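Cow rumen GH26 endo-mannanase (Metagenome, PDB 6UEH) probably hydrolyses internal beta-1,4-mannosidic linkages in mannans such as galactomannan, as a family 26 endo-mannanase. Local coordinates at residues His355-Ser367 / Trp373-Asp386. Residues are numbered along the deposited sequence; the frame is centred on the assembly and turned at random.
Sequences HNLIWEQNLYAWS and WYAGDEYVDMIGYD
Q361 N donates to M382 O, and G384 N returns a 2.9 Å bond to Q361 O: strands 357-362 and 382-386 run parallel, as neighbours in the TIM barrel of a GH26 enzyme. At the start of the pair, D381 grips the backbone of W359 twice. Its N gives a 2.7 Å bond to W359 O, while its OD2 takes W359 N on the anti side of the carboxylate and lies at the edge of the W359 ring; its OD1 turns to S146.

The tight part lies on the face Q361 shares with I383. Its CG sits anti to the backbone N (chi1 -177°) and the chain runs out extended, carrying OE1 2.9 Å from A375 N, which meets it on a lone pair in the amide plane. V380 CG2 packs beside that oxygen, and L363 CD1 closes on I383 CD1 at 3.7 Å. A leucine at Q361 would probably leave A375 N without its acceptor and the 373-380 loop less firmly held. On the other face, E360, its OE1 held by Y447, brings OE2 3.3 Å from G384 CA, where a side chain would clash. N362 ND2 reaches D386 OD1 (2.9 Å) from above the carboxylate plane, amide and carboxylate almost perpendicular; R309 meets both N362 OD1 and D386 OD2.

Beyond the bond from L363 N to G384 O, water takes over. One joins L363 O to D386 N, another A365 N to Y385 OH.

Strand 306-309 flanks 357-362 and strand 423-429 flanks 382-386, while helix 152-164 packs on I358 and M382 and helix 408-417 on L363 and Y385.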
# COMPACT_ATOMS: atom_id res chain seq x y z
N HIS A 355 3.96 22.96 -8.90
CA HIS A 355 4.24 22.73 -7.49
C HIS A 355 2.98 22.46 -6.68
O HIS A 355 3.01 22.46 -5.45
CB HIS A 355 4.98 23.94 -6.90
CG HIS A 355 6.18 24.35 -7.69
ND1 HIS A 355 7.35 23.62 -7.70
CD2 HIS A 355 6.40 25.40 -8.52
CE1 HIS A 355 8.24 24.21 -8.48
NE2 HIS A 355 7.68 25.29 -9.00
N ASN A 356 1.88 22.21 -7.38
CA ASN A 356 0.59 21.97 -6.75
C ASN A 356 0.30 20.49 -6.55
O ASN A 356 -0.84 20.10 -6.30
CB ASN A 356 -0.53 22.60 -7.58
CG ASN A 356 -0.60 22.03 -8.99
OD1 ASN A 356 0.43 21.70 -9.58
ND2 ASN A 356 -1.80 21.92 -9.53
N LEU A 357 1.34 19.67 -6.65
CA LEU A 357 1.17 18.22 -6.67
C LEU A 357 1.63 17.55 -5.38
O LEU A 357 2.67 17.90 -4.82
CB LEU A 357 1.93 17.61 -7.85
CG LEU A 357 1.66 18.23 -9.22
CD1 LEU A 357 2.54 17.58 -10.28
CD2 LEU A 357 0.18 18.12 -9.58
N ILE A 358 0.83 16.59 -4.92
CA ILE A 358 1.23 15.70 -3.85
C ILE A 358 1.60 14.36 -4.47
O ILE A 358 0.73 13.62 -4.92
CB ILE A 358 0.12 15.52 -2.80
CG1 ILE A 358 -0.26 16.87 -2.19
CG2 ILE A 358 0.55 14.54 -1.72
CD1 ILE A 358 -1.32 16.79 -1.12
N TRP A 359 2.89 14.07 -4.53
CA TRP A 359 3.39 12.93 -5.28
C TRP A 359 3.18 11.61 -4.53
O TRP A 359 3.83 11.35 -3.51
CB TRP A 359 4.87 13.12 -5.61
CG TRP A 359 5.13 14.28 -6.52
CD1 TRP A 359 5.20 15.60 -6.17
CD2 TRP A 359 5.36 14.22 -7.93
NE1 TRP A 359 5.45 16.37 -7.28
CE2 TRP A 359 5.56 15.54 -8.38
CE3 TRP A 359 5.42 13.18 -8.86
CZ2 TRP A 359 5.81 15.85 -9.71
CZ3 TRP A 359 5.67 13.49 -10.19
CH2 TRP A 359 5.86 14.81 -10.60
N GLU A 360 2.26 10.79 -5.03
CA GLU A 360 2.00 9.48 -4.44
C GLU A 360 2.58 8.37 -5.30
O GLU A 360 2.24 8.25 -6.48
CB GLU A 360 0.49 9.26 -4.25
CG GLU A 360 0.16 7.91 -3.62
CD GLU A 360 -1.31 7.78 -3.25
OE1 GLU A 360 -2.15 8.40 -3.92
OE2 GLU A 360 -1.61 7.06 -2.28
N GLN A 361 3.45 7.57 -4.71
CA GLN A 361 4.06 6.46 -5.42
C GLN A 361 3.57 5.14 -4.86
O GLN A 361 3.55 4.93 -3.64
CB GLN A 361 5.59 6.54 -5.33
CG GLN A 361 6.30 5.45 -6.11
CD GLN A 361 7.81 5.63 -6.12
OE1 GLN A 361 8.45 5.69 -5.07
NE2 GLN A 361 8.38 5.73 -7.32
N ASN A 362 3.16 4.24 -5.75
CA ASN A 362 2.78 2.90 -5.34
C ASN A 362 3.99 2.09 -4.90
O ASN A 362 5.08 2.22 -5.46
CB ASN A 362 2.05 2.16 -6.48
CG ASN A 362 0.56 2.42 -6.48
OD1 ASN A 362 0.01 2.95 -7.44
ND2 ASN A 362 -0.12 2.02 -5.41
N LEU A 363 3.80 1.26 -3.88
CA LEU A 363 4.77 0.25 -3.52
C LEU A 363 4.01 -1.04 -3.27
O LEU A 363 2.82 -1.02 -2.94
CB LEU A 363 5.58 0.65 -2.29
CG LEU A 363 6.63 1.76 -2.45
CD1 LEU A 363 7.23 2.12 -1.10
CD2 LEU A 363 7.72 1.34 -3.42
N TYR A 364 4.69 -2.17 -3.44
CA TYR A 364 4.13 -3.45 -3.04
C TYR A 364 4.91 -3.99 -1.85
O TYR A 364 5.91 -3.41 -1.44
CB TYR A 364 4.13 -4.43 -4.21
CG TYR A 364 3.06 -4.11 -5.23
CD1 TYR A 364 1.77 -4.60 -5.09
CD2 TYR A 364 3.34 -3.30 -6.33
CE1 TYR A 364 0.78 -4.30 -6.02
CE2 TYR A 364 2.36 -3.00 -7.26
CZ TYR A 364 1.09 -3.50 -7.10
OH TYR A 364 0.11 -3.20 -8.02
N ALA A 365 4.45 -5.11 -1.30
CA ALA A 365 5.09 -5.67 -0.12
C ALA A 365 5.38 -7.16 -0.30
O ALA A 365 5.35 -7.92 0.66
CB ALA A 365 4.22 -5.46 1.11
N TRP A 366 5.67 -7.56 -1.53
CA TRP A 366 5.94 -8.96 -1.84
C TRP A 366 7.16 -9.49 -1.10
O TRP A 366 7.16 -10.60 -0.58
CB TRP A 366 6.14 -9.16 -3.35
CG TRP A 366 5.06 -8.58 -4.21
CD1 TRP A 366 5.22 -7.69 -5.23
CD2 TRP A 366 3.65 -8.85 -4.13
NE1 TRP A 366 4.01 -7.39 -5.80
CE2 TRP A 366 3.03 -8.09 -5.14
CE3 TRP A 366 2.86 -9.66 -3.31
CZ2 TRP A 366 1.65 -8.11 -5.34
CZ3 TRP A 366 1.49 -9.68 -3.51
CH2 TRP A 366 0.90 -8.91 -4.52
N SER A 367 8.21 -8.67 -1.06
CA SER A 367 9.47 -9.06 -0.46
C SER A 367 10.21 -7.80 -0.01
O SER A 367 9.78 -6.69 -0.35
CB SER A 367 10.31 -9.86 -1.45
OG SER A 367 10.83 -9.03 -2.48
N TRP A 373 11.79 -0.17 -5.58
CA TRP A 373 10.94 0.60 -6.48
C TRP A 373 10.55 1.94 -5.86
O TRP A 373 9.75 2.69 -6.43
CB TRP A 373 9.69 -0.19 -6.85
CG TRP A 373 9.97 -1.46 -7.59
CD1 TRP A 373 10.33 -2.66 -7.05
CD2 TRP A 373 9.92 -1.65 -9.01
NE1 TRP A 373 10.51 -3.59 -8.04
CE2 TRP A 373 10.26 -3.00 -9.25
CE3 TRP A 373 9.61 -0.82 -10.09
CZ2 TRP A 373 10.31 -3.53 -10.54
CZ3 TRP A 373 9.66 -1.35 -11.37
CH2 TRP A 373 10.00 -2.69 -11.58
N TYR A 374 11.11 2.24 -4.69
CA TYR A 374 10.85 3.50 -4.00
C TYR A 374 11.85 4.57 -4.45
O TYR A 374 13.06 4.34 -4.43
CB TYR A 374 10.91 3.30 -2.48
CG TYR A 374 10.68 4.55 -1.66
CD1 TYR A 374 9.55 5.34 -1.86
CD2 TYR A 374 11.57 4.93 -0.67
CE1 TYR A 374 9.32 6.47 -1.10
CE2 TYR A 374 11.36 6.06 0.10
CZ TYR A 374 10.23 6.83 -0.12
OH TYR A 374 10.02 7.95 0.64
N ALA A 375 11.34 5.73 -4.86
CA ALA A 375 12.18 6.77 -5.44
C ALA A 375 12.90 7.62 -4.38
O ALA A 375 13.74 8.45 -4.73
CB ALA A 375 11.35 7.66 -6.34
N GLY A 376 12.56 7.42 -3.11
CA GLY A 376 13.24 8.13 -2.04
C GLY A 376 12.42 9.25 -1.42
O GLY A 376 11.50 9.78 -2.05
N ASP A 377 12.77 9.61 -0.19
CA ASP A 377 12.01 10.60 0.58
C ASP A 377 11.92 11.96 -0.09
O ASP A 377 10.96 12.70 0.13
CB ASP A 377 12.63 10.77 1.97
CG ASP A 377 12.48 9.54 2.84
OD1 ASP A 377 11.63 8.68 2.52
OD2 ASP A 377 13.21 9.44 3.85
N GLU A 378 12.91 12.30 -0.90
CA GLU A 378 12.97 13.62 -1.50
C GLU A 378 12.19 13.71 -2.82
O GLU A 378 12.09 14.78 -3.41
CB GLU A 378 14.44 14.03 -1.72
CG GLU A 378 15.19 13.27 -2.80
CD GLU A 378 15.64 11.87 -2.38
OE1 GLU A 378 15.30 11.42 -1.27
OE2 GLU A 378 16.36 11.22 -3.17
N TYR A 379 11.62 12.58 -3.25
CA TYR A 379 10.88 12.54 -4.51
C TYR A 379 9.44 12.05 -4.36
O TYR A 379 8.70 11.97 -5.34
CB TYR A 379 11.60 11.64 -5.52
CG TYR A 379 12.79 12.29 -6.19
CD1 TYR A 379 12.62 13.14 -7.28
CD2 TYR A 379 14.08 12.04 -5.75
CE1 TYR A 379 13.70 13.73 -7.90
CE2 TYR A 379 15.17 12.63 -6.36
CZ TYR A 379 14.98 13.47 -7.44
OH TYR A 379 16.06 14.06 -8.06
N VAL A 380 9.04 11.69 -3.14
CA VAL A 380 7.73 11.09 -2.88
C VAL A 380 7.07 11.72 -1.65
O VAL A 380 7.74 11.99 -0.66
CB VAL A 380 7.85 9.55 -2.68
CG1 VAL A 380 6.49 8.93 -2.43
CG2 VAL A 380 8.52 8.90 -3.89
N ASP A 381 5.76 11.96 -1.73
CA ASP A 381 5.02 12.58 -0.63
C ASP A 381 4.04 11.63 0.05
O ASP A 381 3.51 11.94 1.12
CB ASP A 381 4.26 13.81 -1.12
CG ASP A 381 5.16 14.85 -1.74
OD1 ASP A 381 6.25 15.10 -1.17
OD2 ASP A 381 4.79 15.42 -2.79
N MET A 382 3.80 10.49 -0.57
CA MET A 382 2.79 9.56 -0.08
C MET A 382 3.00 8.19 -0.71
O MET A 382 3.41 8.09 -1.87
CB MET A 382 1.38 10.08 -0.40
CG MET A 382 0.24 9.20 0.09
SD MET A 382 -1.39 9.83 -0.40
CE MET A 382 -1.36 11.47 0.33
N ILE A 383 2.73 7.13 0.05
CA ILE A 383 2.81 5.78 -0.47
C ILE A 383 1.42 5.21 -0.71
O ILE A 383 0.58 5.22 0.19
CB ILE A 383 3.58 4.84 0.48
CG1 ILE A 383 4.98 5.39 0.76
CG2 ILE A 383 3.67 3.43 -0.11
CD1 ILE A 383 5.84 5.51 -0.47
N GLY A 384 1.18 4.71 -1.91
CA GLY A 384 -0.10 4.09 -2.22
C GLY A 384 0.02 2.59 -2.33
O GLY A 384 1.04 2.07 -2.79
N TYR A 385 -1.01 1.87 -1.90
CA TYR A 385 -1.07 0.43 -2.12
C TYR A 385 -2.35 0.08 -2.85
O TYR A 385 -3.44 0.48 -2.44
CB TYR A 385 -0.97 -0.34 -0.80
CG TYR A 385 -0.89 -1.84 -1.02
CD1 TYR A 385 0.29 -2.42 -1.47
CD2 TYR A 385 -1.98 -2.66 -0.79
CE1 TYR A 385 0.38 -3.78 -1.70
CE2 TYR A 385 -1.90 -4.03 -1.01
CZ TYR A 385 -0.72 -4.58 -1.47
OH TYR A 385 -0.62 -5.93 -1.69
N ASP A 386 -2.22 -0.65 -3.95
CA ASP A 386 -3.38 -1.07 -4.72
C ASP A 386 -3.76 -2.50 -4.35
O ASP A 386 -3.08 -3.45 -4.74
CB ASP A 386 -3.10 -0.93 -6.22
CG ASP A 386 -3.01 0.52 -6.65
OD1 ASP A 386 -2.93 1.41 -5.78
OD2 ASP A 386 -3.02 0.78 -7.87
O HOH W 1 7.08 2.10 -7.13
O HOH W 2 0.75 -1.10 -4.63
O HOH W 3 -2.28 -4.26 -7.54
O HOH W 4 1.97 -6.77 -1.84